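Local atomic coordinates of glycosyl hydrolases family 2, sugar binding domain protein (PDB entry 6D1P), a protein that probably hydrolyses O-glycosidic bonds as a gut-bacterial beta-glucuronidase of glycosyl hydrolase family 2. Residues A[39-44]-A[89-94]; A[118-123]-A[164-169]; A[35-40]-A[65-70]. One frame throughout, in Å; residues are numbered along the deposited sequence.

Interaction 1: residues A[39-44]-A[89-94]; sequences RQDMGS and PGWYRT. With NA (sodium ion), chain L.
With CG of Trp91 set anti to its carbonyl carbon (chi1 -80°) and the indole turned across the chain, the pyrrole edge of the ring is carried up to residues 40-42. Asp41, its first torsion well off a staggered value, brings its carboxylate to meet it. Trp91 NE1 donates to Asp41 OD1 over 2.9 Å, with an N-H...O angle of 149°. The carboxylate and ring planes are nearly coplanar, 15° apart; the oxygen is tilted from the indole plane and is met on its anti side. OD1 has a second partner, Arg167 on the adjoining strand 162-169, and one oxygen thus takes both an indole N-H and a guanidinium. Gln40 O lies in the ring plane at the indole edge, 3.3 Å from Trp91 CD1, and receives a CA-H...O contact from Gly90 CA at 3.5 Å.

This loop follows strand 35-38 of the antiparallel sheet in the sugar-binding domain of the family and crosses strand 89-94 steeply. Their nearest CA atoms, those of Arg39 and Gly90, are 4.3 Å apart. Met42, bent at chi2 and chi3, rests its CG 3.7 Å from Trp91 CD1, and Pro89 CG packs 3.8 Å from Asp41 CB. Farther along, Ser44 occupies the N-cap position of helix 45-49, its OG accepting from the backbone N of Glu47. The same Ser44 OG binds a sodium ion at 2.7 Å, which a water and the carbonyl oxygen of Asp434 of the second subunit also bind.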
loop_
_atom_site.group_PDB
_atom_site.type_symbol
_atom_site.label_atom_id
_atom_site.label_comp_id
_atom_site.label_asym_id
_atom_site.label_seq_id
_atom_site.Cartn_x
_atom_site.Cartn_y
_atom_site.Cartn_z
ATOM N N ARG A 39 -0.246 4.499 7.296
ATOM C CA ARG A 39 -0.984 3.326 6.823
ATOM C C ARG A 39 -0.108 2.063 6.796
ATOM O O ARG A 39 0.144 1.443 5.762
ATOM C CB ARG A 39 -1.596 3.608 5.458
ATOM C CG ARG A 39 -2.620 2.563 5.094
ATOM C CD ARG A 39 -3.405 2.957 3.897
ATOM N NE ARG A 39 -2.738 2.569 2.654
ATOM C CZ ARG A 39 -3.341 2.636 1.468
ATOM N NH1 ARG A 39 -4.621 3.061 1.388
ATOM N NH2 ARG A 39 -2.690 2.264 0.371
ATOM N N GLN A 40 0.323 1.665 7.986
ATOM C CA GLN A 40 1.116 0.458 8.176
ATOM C C GLN A 40 1.226 0.210 9.668
ATOM O O GLN A 40 0.890 1.068 10.487
ATOM C CB GLN A 40 2.503 0.564 7.551
ATOM C CG GLN A 40 3.389 1.644 8.166
ATOM C CD GLN A 40 4.789 1.617 7.569
ATOM O OE1 GLN A 40 5.039 2.198 6.513
ATOM N NE2 GLN A 40 5.692 0.915 8.222
ATOM N N ASP A 41 1.654 -0.995 10.008
ATOM C CA ASP A 41 1.910 -1.314 11.394
ATOM C C ASP A 41 3.240 -0.698 11.783
ATOM O O ASP A 41 4.106 -0.467 10.936
ATOM C CB ASP A 41 1.949 -2.827 11.601
ATOM C CG ASP A 41 1.445 -3.259 12.985
ATOM O OD1 ASP A 41 0.914 -2.426 13.756
ATOM O OD2 ASP A 41 1.589 -4.456 13.308
ATOM N N MET A 42 3.406 -0.433 13.068
ATOM C CA MET A 42 4.700 -0.003 13.557
ATOM C C MET A 42 5.328 -1.136 14.356
ATOM O O MET A 42 4.676 -2.133 14.673
ATOM C CB MET A 42 4.553 1.280 14.370
ATOM C CG MET A 42 4.015 2.404 13.506
ATOM S SD MET A 42 5.221 2.905 12.245
ATOM C CE MET A 42 6.397 3.801 13.281
ATOM N N GLY A 43 6.619 -0.983 14.665
ATOM C CA GLY A 43 7.371 -2.084 15.231
ATOM C C GLY A 43 7.062 -2.395 16.676
ATOM O O GLY A 43 7.407 -3.482 17.148
ATOM N N SER A 44 6.443 -1.460 17.390
ATOM C CA SER A 44 6.024 -1.623 18.780
ATOM C C SER A 44 5.361 -0.320 19.179
ATOM O O SER A 44 5.506 0.693 18.488
ATOM C CB SER A 44 7.193 -1.917 19.720
ATOM O OG SER A 44 8.076 -0.811 19.761
ATOM N N PRO A 89 -3.316 -2.905 8.691
ATOM C CA PRO A 89 -3.223 -2.045 9.873
ATOM C C PRO A 89 -2.759 -0.625 9.547
ATOM O O PRO A 89 -2.168 -0.345 8.502
ATOM C CB PRO A 89 -2.183 -2.785 10.729
ATOM C CG PRO A 89 -1.226 -3.357 9.671
ATOM C CD PRO A 89 -2.144 -3.794 8.541
ATOM N N GLY A 90 -3.057 0.277 10.478
ATOM C CA GLY A 90 -2.608 1.655 10.415
ATOM C C GLY A 90 -2.731 2.249 11.796
ATOM O O GLY A 90 -3.429 1.705 12.656
ATOM N N TRP A 91 -2.044 3.373 12.011
ATOM C CA TRP A 91 -1.917 3.949 13.346
ATOM C C TRP A 91 -2.280 5.425 13.363
ATOM O O TRP A 91 -1.933 6.168 12.444
ATOM C CB TRP A 91 -0.482 3.808 13.874
ATOM C CG TRP A 91 -0.087 2.462 14.450
ATOM C CD1 TRP A 91 0.484 1.410 13.782
ATOM C CD2 TRP A 91 -0.186 2.057 15.819
ATOM N NE1 TRP A 91 0.738 0.375 14.651
ATOM C CE2 TRP A 91 0.330 0.746 15.907
ATOM C CE3 TRP A 91 -0.665 2.672 16.982
ATOM C CZ2 TRP A 91 0.370 0.043 17.105
ATOM C CZ3 TRP A 91 -0.621 1.969 18.171
ATOM C CH2 TRP A 91 -0.103 0.672 18.224
ATOM N N TYR A 92 -2.920 5.862 14.441
ATOM C CA TYR A 92 -3.146 7.278 14.706
ATOM C C TYR A 92 -2.474 7.678 16.016
ATOM O O TYR A 92 -2.355 6.861 16.932
ATOM C CB TYR A 92 -4.632 7.606 14.810
ATOM C CG TYR A 92 -5.460 7.288 13.599
ATOM C CD1 TYR A 92 -5.974 6.011 13.391
ATOM C CD2 TYR A 92 -5.795 8.283 12.699
ATOM C CE1 TYR A 92 -6.780 5.733 12.292
ATOM C CE2 TYR A 92 -6.589 8.019 11.610
ATOM C CZ TYR A 92 -7.077 6.740 11.404
ATOM O OH TYR A 92 -7.866 6.494 10.301
ATOM N N ARG A 93 -2.054 8.943 16.118
ATOM C CA ARG A 93 -1.482 9.433 17.367
ATOM C C ARG A 93 -1.696 10.931 17.495
ATOM O O ARG A 93 -1.747 11.656 16.493
ATOM C CB ARG A 93 0.009 9.120 17.479
ATOM C CG ARG A 93 0.872 9.788 16.431
ATOM C CD ARG A 93 2.341 9.352 16.573
ATOM N NE ARG A 93 3.208 10.085 15.658
ATOM C CZ ARG A 93 4.458 9.744 15.355
ATOM N NH1 ARG A 93 5.024 8.666 15.892
ATOM N NH2 ARG A 93 5.136 10.484 14.499
ATOM N N THR A 94 -1.825 11.386 18.741
ATOM C CA THR A 94 -1.999 12.806 19.027
ATOM C C THR A 94 -1.682 13.086 20.494
ATOM O O THR A 94 -1.377 12.183 21.277
ATOM C CB THR A 94 -3.414 13.292 18.709
ATOM O OG1 THR A 94 -3.429 14.708 18.824
ATOM C CG2 THR A 94 -4.418 12.736 19.727
HETATM NA NA NA L . 10.274 -1.802 20.937
HETATM O O HOH W 1 9.455 -2.473 23.143
#

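Interaction 2: residues A[118-123]-A[164-169]; sequences TEVYVY and IAIRCD
Tyr121 meets the neighbouring strand first through CB, which lies 3.5 Å from Ala165 O and 4.4 Å from Ala165 CB. From there CG, anti to the carbonyl carbon (chi1 -63°), starts the ring along its own strand, and CD1 passes 3.8 Å from Ala165 O, which sits in the ring plane at the edge. At the tip, Tyr121 OH donates to Glu119 OE1 over 2.8 Å, nearly in line with that carboxylate C-O bond. Replacement by a phenylalanine would probably leave Glu119 OE1 without this donor, dependent on a weak, long ion pair with Arg126.

Strands 118-122 and 164-169 run antiparallel, 170° between directions and 4.7 Å between axes, inside the six-stranded sheet of the sugar-binding domain. Glu119 with Arg167 and Tyr121 with Ala165 are the hydrogen-bonded pairs, each exchanging two backbone N-H...O bonds; they alternate with non-hydrogen-bonded pairs, which exchange none.

Glu119 and Arg167 lie side by side and point the same way, yet their charges do not pair: OE2 is well out of the guanidinium plane, the guanidinium being taken up by Asp41. On the reverse face Thr118 CG2 touches Ile166 CG2 at 3.5 Å, and Val122 CG2 meets Ile164 CD1 at 3.8 Å. Val120 and Ile166 continue this apolar layer onto Phe111 of strand 106-111.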
loop_
_atom_site.group_PDB
_atom_site.type_symbol
_atom_site.label_atom_id
_atom_site.label_comp_id
_atom_site.label_asym_id
_atom_site.label_seq_id
_atom_site.Cartn_x
_atom_site.Cartn_y
_atom_site.Cartn_z
ATOM N N THR A 118 -9.708 -2.463 16.562
ATOM C CA THR A 118 -9.136 -1.220 17.072
ATOM C C THR A 118 -8.479 -1.466 18.423
ATOM O O THR A 118 -8.990 -2.236 19.239
ATOM C CB THR A 118 -10.208 -0.116 17.189
ATOM O OG1 THR A 118 -10.848 0.091 15.920
ATOM C CG2 THR A 118 -9.599 1.186 17.648
ATOM N N GLU A 119 -7.327 -0.825 18.646
ATOM C CA GLU A 119 -6.607 -0.894 19.914
ATOM C C GLU A 119 -6.222 0.512 20.360
ATOM O O GLU A 119 -5.745 1.318 19.557
ATOM C CB GLU A 119 -5.352 -1.762 19.804
ATOM C CG GLU A 119 -5.592 -3.201 19.404
ATOM C CD GLU A 119 -4.290 -3.993 19.217
ATOM O OE1 GLU A 119 -3.196 -3.420 19.413
ATOM O OE2 GLU A 119 -4.359 -5.198 18.878
ATOM N N VAL A 120 -6.416 0.793 21.648
ATOM C CA VAL A 120 -6.269 2.131 22.209
ATOM C C VAL A 120 -5.125 2.142 23.220
ATOM O O VAL A 120 -5.086 1.306 24.130
ATOM C CB VAL A 120 -7.573 2.598 22.875
ATOM C CG1 VAL A 120 -7.474 4.059 23.228
ATOM C CG2 VAL A 120 -8.733 2.335 21.962
ATOM N N TYR A 121 -4.221 3.115 23.087
ATOM C CA TYR A 121 -3.057 3.216 23.955
ATOM C C TYR A 121 -2.963 4.606 24.557
ATOM O O TYR A 121 -3.108 5.602 23.847
ATOM C CB TYR A 121 -1.770 2.920 23.190
ATOM C CG TYR A 121 -1.660 1.524 22.635
ATOM C CD1 TYR A 121 -2.321 1.159 21.461
ATOM C CD2 TYR A 121 -0.857 0.577 23.261
ATOM C CE1 TYR A 121 -2.195 -0.129 20.946
ATOM C CE2 TYR A 121 -0.732 -0.706 22.758
ATOM C CZ TYR A 121 -1.397 -1.060 21.606
ATOM O OH TYR A 121 -1.251 -2.345 21.120
ATOM N N VAL A 122 -2.737 4.665 25.866
ATOM C CA VAL A 122 -2.207 5.844 26.545
ATOM C C VAL A 122 -0.710 5.614 26.723
ATOM O O VAL A 122 -0.297 4.646 27.380
ATOM C CB VAL A 122 -2.887 6.066 27.904
ATOM C CG1 VAL A 122 -2.113 7.111 28.724
ATOM C CG2 VAL A 122 -4.354 6.459 27.742
ATOM N N TYR A 123 0.106 6.492 26.147
ATOM C CA TYR A 123 1.546 6.256 26.091
ATOM C C TYR A 123 1.822 4.805 25.683
ATOM O O TYR A 123 1.378 4.380 24.613
ATOM C CB TYR A 123 2.197 6.614 27.430
ATOM C CG TYR A 123 3.706 6.689 27.376
ATOM C CD1 TYR A 123 4.481 6.052 28.336
ATOM C CD2 TYR A 123 4.356 7.378 26.353
ATOM C CE1 TYR A 123 5.871 6.100 28.289
ATOM C CE2 TYR A 123 5.740 7.439 26.300
ATOM C CZ TYR A 123 6.497 6.792 27.277
ATOM O OH TYR A 123 7.875 6.837 27.239
ATOM N N ILE A 164 -1.695 9.875 23.005
ATOM C CA ILE A 164 -2.703 8.890 22.636
ATOM C C ILE A 164 -2.285 8.253 21.315
ATOM O O ILE A 164 -1.869 8.952 20.386
ATOM C CB ILE A 164 -4.090 9.549 22.513
ATOM C CG1 ILE A 164 -4.519 10.099 23.867
ATOM C CG2 ILE A 164 -5.150 8.564 21.989
ATOM C CD1 ILE A 164 -4.564 9.043 24.944
ATOM N N ALA A 165 -2.392 6.936 21.226
ATOM C CA ALA A 165 -2.227 6.264 19.950
ATOM C C ALA A 165 -3.327 5.232 19.795
ATOM O O ALA A 165 -3.748 4.601 20.772
ATOM C CB ALA A 165 -0.850 5.599 19.807
ATOM N N ILE A 166 -3.796 5.075 18.560
ATOM C CA ILE A 166 -4.874 4.152 18.245
ATOM C C ILE A 166 -4.488 3.374 17.003
ATOM O O ILE A 166 -4.199 3.973 15.960
ATOM C CB ILE A 166 -6.203 4.877 18.020
ATOM C CG1 ILE A 166 -6.530 5.720 19.244
ATOM C CG2 ILE A 166 -7.294 3.850 17.767
ATOM C CD1 ILE A 166 -7.642 6.675 19.026
ATOM N N ARG A 167 -4.497 2.046 17.113
ATOM C CA ARG A 167 -4.214 1.155 15.995
ATOM C C ARG A 167 -5.541 0.643 15.450
ATOM O O ARG A 167 -6.332 0.061 16.198
ATOM C CB ARG A 167 -3.323 -0.003 16.443
ATOM C CG ARG A 167 -2.914 -0.997 15.350
ATOM C CD ARG A 167 -2.135 -2.184 15.959
ATOM N NE ARG A 167 -1.551 -3.101 14.974
ATOM C CZ ARG A 167 -2.210 -4.102 14.396
ATOM N NH1 ARG A 167 -3.497 -4.315 14.674
ATOM N NH2 ARG A 167 -1.598 -4.888 13.530
ATOM N N CYS A 168 -5.799 0.882 14.163
ATOM C CA CYS A 168 -6.966 0.331 13.479
ATOM C C CYS A 168 -6.520 -0.661 12.421
ATOM O O CYS A 168 -5.478 -0.488 11.790
ATOM C CB CYS A 168 -7.813 1.416 12.807
ATOM S SG CYS A 168 -8.714 2.423 13.973
ATOM N N ASP A 169 -7.311 -1.706 12.232
ATOM C CA ASP A 169 -6.954 -2.735 11.273
ATOM C C ASP A 169 -8.207 -3.212 10.549
ATOM O O ASP A 169 -9.226 -3.508 11.190
ATOM C CB ASP A 169 -6.243 -3.905 11.973
ATOM C CG ASP A 169 -5.995 -5.067 11.044
ATOM O OD1 ASP A 169 -4.897 -5.139 10.470
ATOM O OD2 ASP A 169 -6.914 -5.904 10.866
#

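Interaction 3: residues A[35-40]-A[65-70]; sequences WEFIRQ and QKVTLP
Leu69 crosses Trp35 at about a right angle, laying CD1 over one face of the indole. Leu69 CD1 stands 3.5 Å from the centroid of the five-membered ring of Trp35 and close to its normal, the geometry of a CH-pi contact. Trp35 CG, anti to the carbonyl carbon (chi1 -71°), and the upright setting of the ring turn that face to the leucine. The indole NE1 is hydrogen-bonded to Leu31 O.

Phe37 and Gln65 run alongside each other in the same direction, but their planes stand 85° apart. Gln65 OE1 lies in the ring plane at the phenyl edge, 3.8 Å from Phe37 CD2, while the amide nitrogen approaches obliquely. Val67 CG2 touches the CB atoms of both aromatic residues, at 3.8 Å from Phe37 CB and 4.1 Å from Trp35 CB. On the other face Glu36 and Lys66 extend next to each other in a common direction, and Glu36 OE2 forms a long salt bridge of 3.5 Å to Lys66 NZ; the second oxygen, OE1, is held by Arg93.

In the backbone, Phe37 and Gln65 exchange a reciprocal pair of bonds, and Val67 N donates to Trp35 O at 3.1 Å. The short strands are splayed, their directions 129° apart, and Leu69 belongs to the loop that follows.

Strand 65-67 forms one outer edge, within this chain, of the six-stranded antiparallel sheet of the family 2 sugar-binding domain, and strand 35-38 is sandwiched between it and strand 89-96, from which Tyr92 and Thr94 pack against Trp35; helix 45-49 falls in the chain between the paired strands.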
loop_
_atom_site.group_PDB
_atom_site.type_symbol
_atom_site.label_atom_id
_atom_site.label_comp_id
_atom_site.label_asym_id
_atom_site.label_seq_id
_atom_site.Cartn_x
_atom_site.Cartn_y
_atom_site.Cartn_z
ATOM N N TRP A 35 -4.167 15.156 14.494
ATOM C CA TRP A 35 -3.809 13.751 14.546
ATOM C C TRP A 35 -2.734 13.461 13.508
ATOM O O TRP A 35 -2.648 14.117 12.472
ATOM C CB TRP A 35 -5.014 12.859 14.276
ATOM C CG TRP A 35 -6.045 12.795 15.340
ATOM C CD1 TRP A 35 -7.145 13.608 15.481
ATOM C CD2 TRP A 35 -6.123 11.826 16.392
ATOM N NE1 TRP A 35 -7.896 13.196 16.563
ATOM C CE2 TRP A 35 -7.285 12.110 17.139
ATOM C CE3 TRP A 35 -5.322 10.748 16.773
ATOM C CZ2 TRP A 35 -7.660 11.363 18.241
ATOM C CZ3 TRP A 35 -5.704 9.999 17.875
ATOM C CH2 TRP A 35 -6.868 10.312 18.593
ATOM N N GLU A 36 -1.916 12.465 13.794
ATOM C CA GLU A 36 -1.026 11.916 12.794
ATOM C C GLU A 36 -1.464 10.496 12.465
ATOM O O GLU A 36 -1.951 9.759 13.330
ATOM C CB GLU A 36 0.417 11.930 13.278
ATOM C CG GLU A 36 1.048 13.306 13.250
ATOM C CD GLU A 36 2.529 13.284 13.642
ATOM O OE1 GLU A 36 2.888 12.570 14.599
ATOM O OE2 GLU A 36 3.335 13.972 12.972
ATOM N N PHE A 37 -1.280 10.116 11.205
ATOM C CA PHE A 37 -1.715 8.809 10.742
ATOM C C PHE A 37 -0.663 8.208 9.813
ATOM O O PHE A 37 -0.032 8.932 9.043
ATOM C CB PHE A 37 -3.073 8.917 10.034
ATOM C CG PHE A 37 -3.361 7.766 9.149
ATOM C CD1 PHE A 37 -3.778 6.553 9.689
ATOM C CD2 PHE A 37 -3.169 7.870 7.780
ATOM C CE1 PHE A 37 -4.001 5.455 8.875
ATOM C CE2 PHE A 37 -3.404 6.784 6.958
ATOM C CZ PHE A 37 -3.827 5.574 7.506
ATOM N N ILE A 38 -0.471 6.887 9.885
ATOM C CA ILE A 38 0.385 6.181 8.932
ATOM C C ILE A 38 -0.288 4.866 8.572
ATOM O O ILE A 38 -0.830 4.184 9.443
ATOM C CB ILE A 38 1.821 5.953 9.481
ATOM C CG1 ILE A 38 2.733 5.424 8.388
ATOM C CG2 ILE A 38 1.858 4.964 10.634
ATOM C CD1 ILE A 38 4.184 5.340 8.825
ATOM N N ARG A 39 -0.246 4.499 7.296
ATOM C CA ARG A 39 -0.984 3.326 6.823
ATOM C C ARG A 39 -0.108 2.063 6.796
ATOM O O ARG A 39 0.144 1.443 5.762
ATOM C CB ARG A 39 -1.596 3.608 5.458
ATOM C CG ARG A 39 -2.620 2.563 5.094
ATOM C CD ARG A 39 -3.405 2.957 3.897
ATOM N NE ARG A 39 -2.738 2.569 2.654
ATOM C CZ ARG A 39 -3.341 2.636 1.468
ATOM N NH1 ARG A 39 -4.621 3.061 1.388
ATOM N NH2 ARG A 39 -2.690 2.264 0.371
ATOM N N GLN A 40 0.323 1.665 7.986
ATOM C CA GLN A 40 1.116 0.458 8.176
ATOM C C GLN A 40 1.226 0.210 9.668
ATOM O O GLN A 40 0.890 1.068 10.487
ATOM C CB GLN A 40 2.503 0.564 7.551
ATOM C CG GLN A 40 3.389 1.644 8.166
ATOM C CD GLN A 40 4.789 1.617 7.569
ATOM O OE1 GLN A 40 5.039 2.198 6.513
ATOM N NE2 GLN A 40 5.692 0.915 8.222
ATOM N N GLN A 65 1.347 11.265 8.248
ATOM C CA GLN A 65 0.503 12.276 7.633
ATOM C C GLN A 65 -0.180 13.070 8.724
ATOM O O GLN A 65 -0.572 12.508 9.751
ATOM C CB GLN A 65 -0.564 11.644 6.736
ATOM C CG GLN A 65 -0.028 10.704 5.676
ATOM C CD GLN A 65 -1.110 9.801 5.118
ATOM O OE1 GLN A 65 -2.248 10.228 4.920
ATOM N NE2 GLN A 65 -0.764 8.535 4.881
ATOM N N LYS A 66 -0.333 14.369 8.501
ATOM C CA LYS A 66 -1.263 15.142 9.315
ATOM C C LYS A 66 -2.642 14.981 8.712
ATOM O O LYS A 66 -2.836 15.245 7.525
ATOM C CB LYS A 66 -0.861 16.611 9.385
ATOM C CG LYS A 66 0.550 16.786 9.927
ATOM C CD LYS A 66 0.776 18.191 10.453
ATOM C CE LYS A 66 2.132 18.294 11.148
ATOM N NZ LYS A 66 2.273 17.223 12.180
ATOM N N VAL A 67 -3.586 14.507 9.515
ATOM C CA VAL A 67 -4.948 14.294 9.055
ATOM C C VAL A 67 -5.908 14.953 10.030
ATOM O O VAL A 67 -5.573 15.234 11.185
ATOM C CB VAL A 67 -5.295 12.794 8.910
ATOM C CG1 VAL A 67 -4.374 12.132 7.892
ATOM C CG2 VAL A 67 -5.182 12.112 10.257
ATOM N N THR A 68 -7.122 15.175 9.539
ATOM C CA THR A 68 -8.253 15.632 10.333
ATOM C C THR A 68 -9.302 14.521 10.370
ATOM O O THR A 68 -9.658 13.964 9.322
ATOM C CB THR A 68 -8.815 16.929 9.738
ATOM O OG1 THR A 68 -7.907 18.005 10.022
ATOM C CG2 THR A 68 -10.216 17.270 10.285
ATOM N N LEU A 69 -9.765 14.165 11.589
ATOM C CA LEU A 69 -10.820 13.165 11.771
ATOM C C LEU A 69 -12.196 13.756 11.470
ATOM O O LEU A 69 -12.418 14.957 11.649
ATOM C CB LEU A 69 -10.815 12.608 13.197
ATOM C CG LEU A 69 -9.501 11.926 13.617
ATOM C CD1 LEU A 69 -9.686 10.999 14.800
ATOM C CD2 LEU A 69 -8.875 11.184 12.451
ATOM N N PRO A 70 -13.152 12.925 11.015
ATOM C CA PRO A 70 -12.993 11.489 10.752
ATOM C C PRO A 70 -12.136 11.193 9.524
ATOM O O PRO A 70 -12.017 12.018 8.620
ATOM C CB PRO A 70 -14.425 11.009 10.530
ATOM C CG PRO A 70 -15.152 12.201 10.058
ATOM C CD PRO A 70 -14.532 13.377 10.769
#

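How the interactions relate
Interactions 2 and 3 are both antiparallel strand pairings in one six-stranded sheet, and strand 89-96 of interaction 1 lies between them. Interaction 2 is buried, its strands almost exactly antiparallel, with valine and isoleucine on one face; interaction 3 is partly buried at the sheet edge, splayed, with exposed Gln65 and Lys66. Interaction 1 differs in kind: a loop crosses a strand, held mainly by side chains. Interactions 1 and 3 both touch the second subunit, whereas 2 does not. Salt bridges between side chains join interaction 1 to each of the other two, while Trp35 packs against Ile166, linking 3 to 2 through the apolar face.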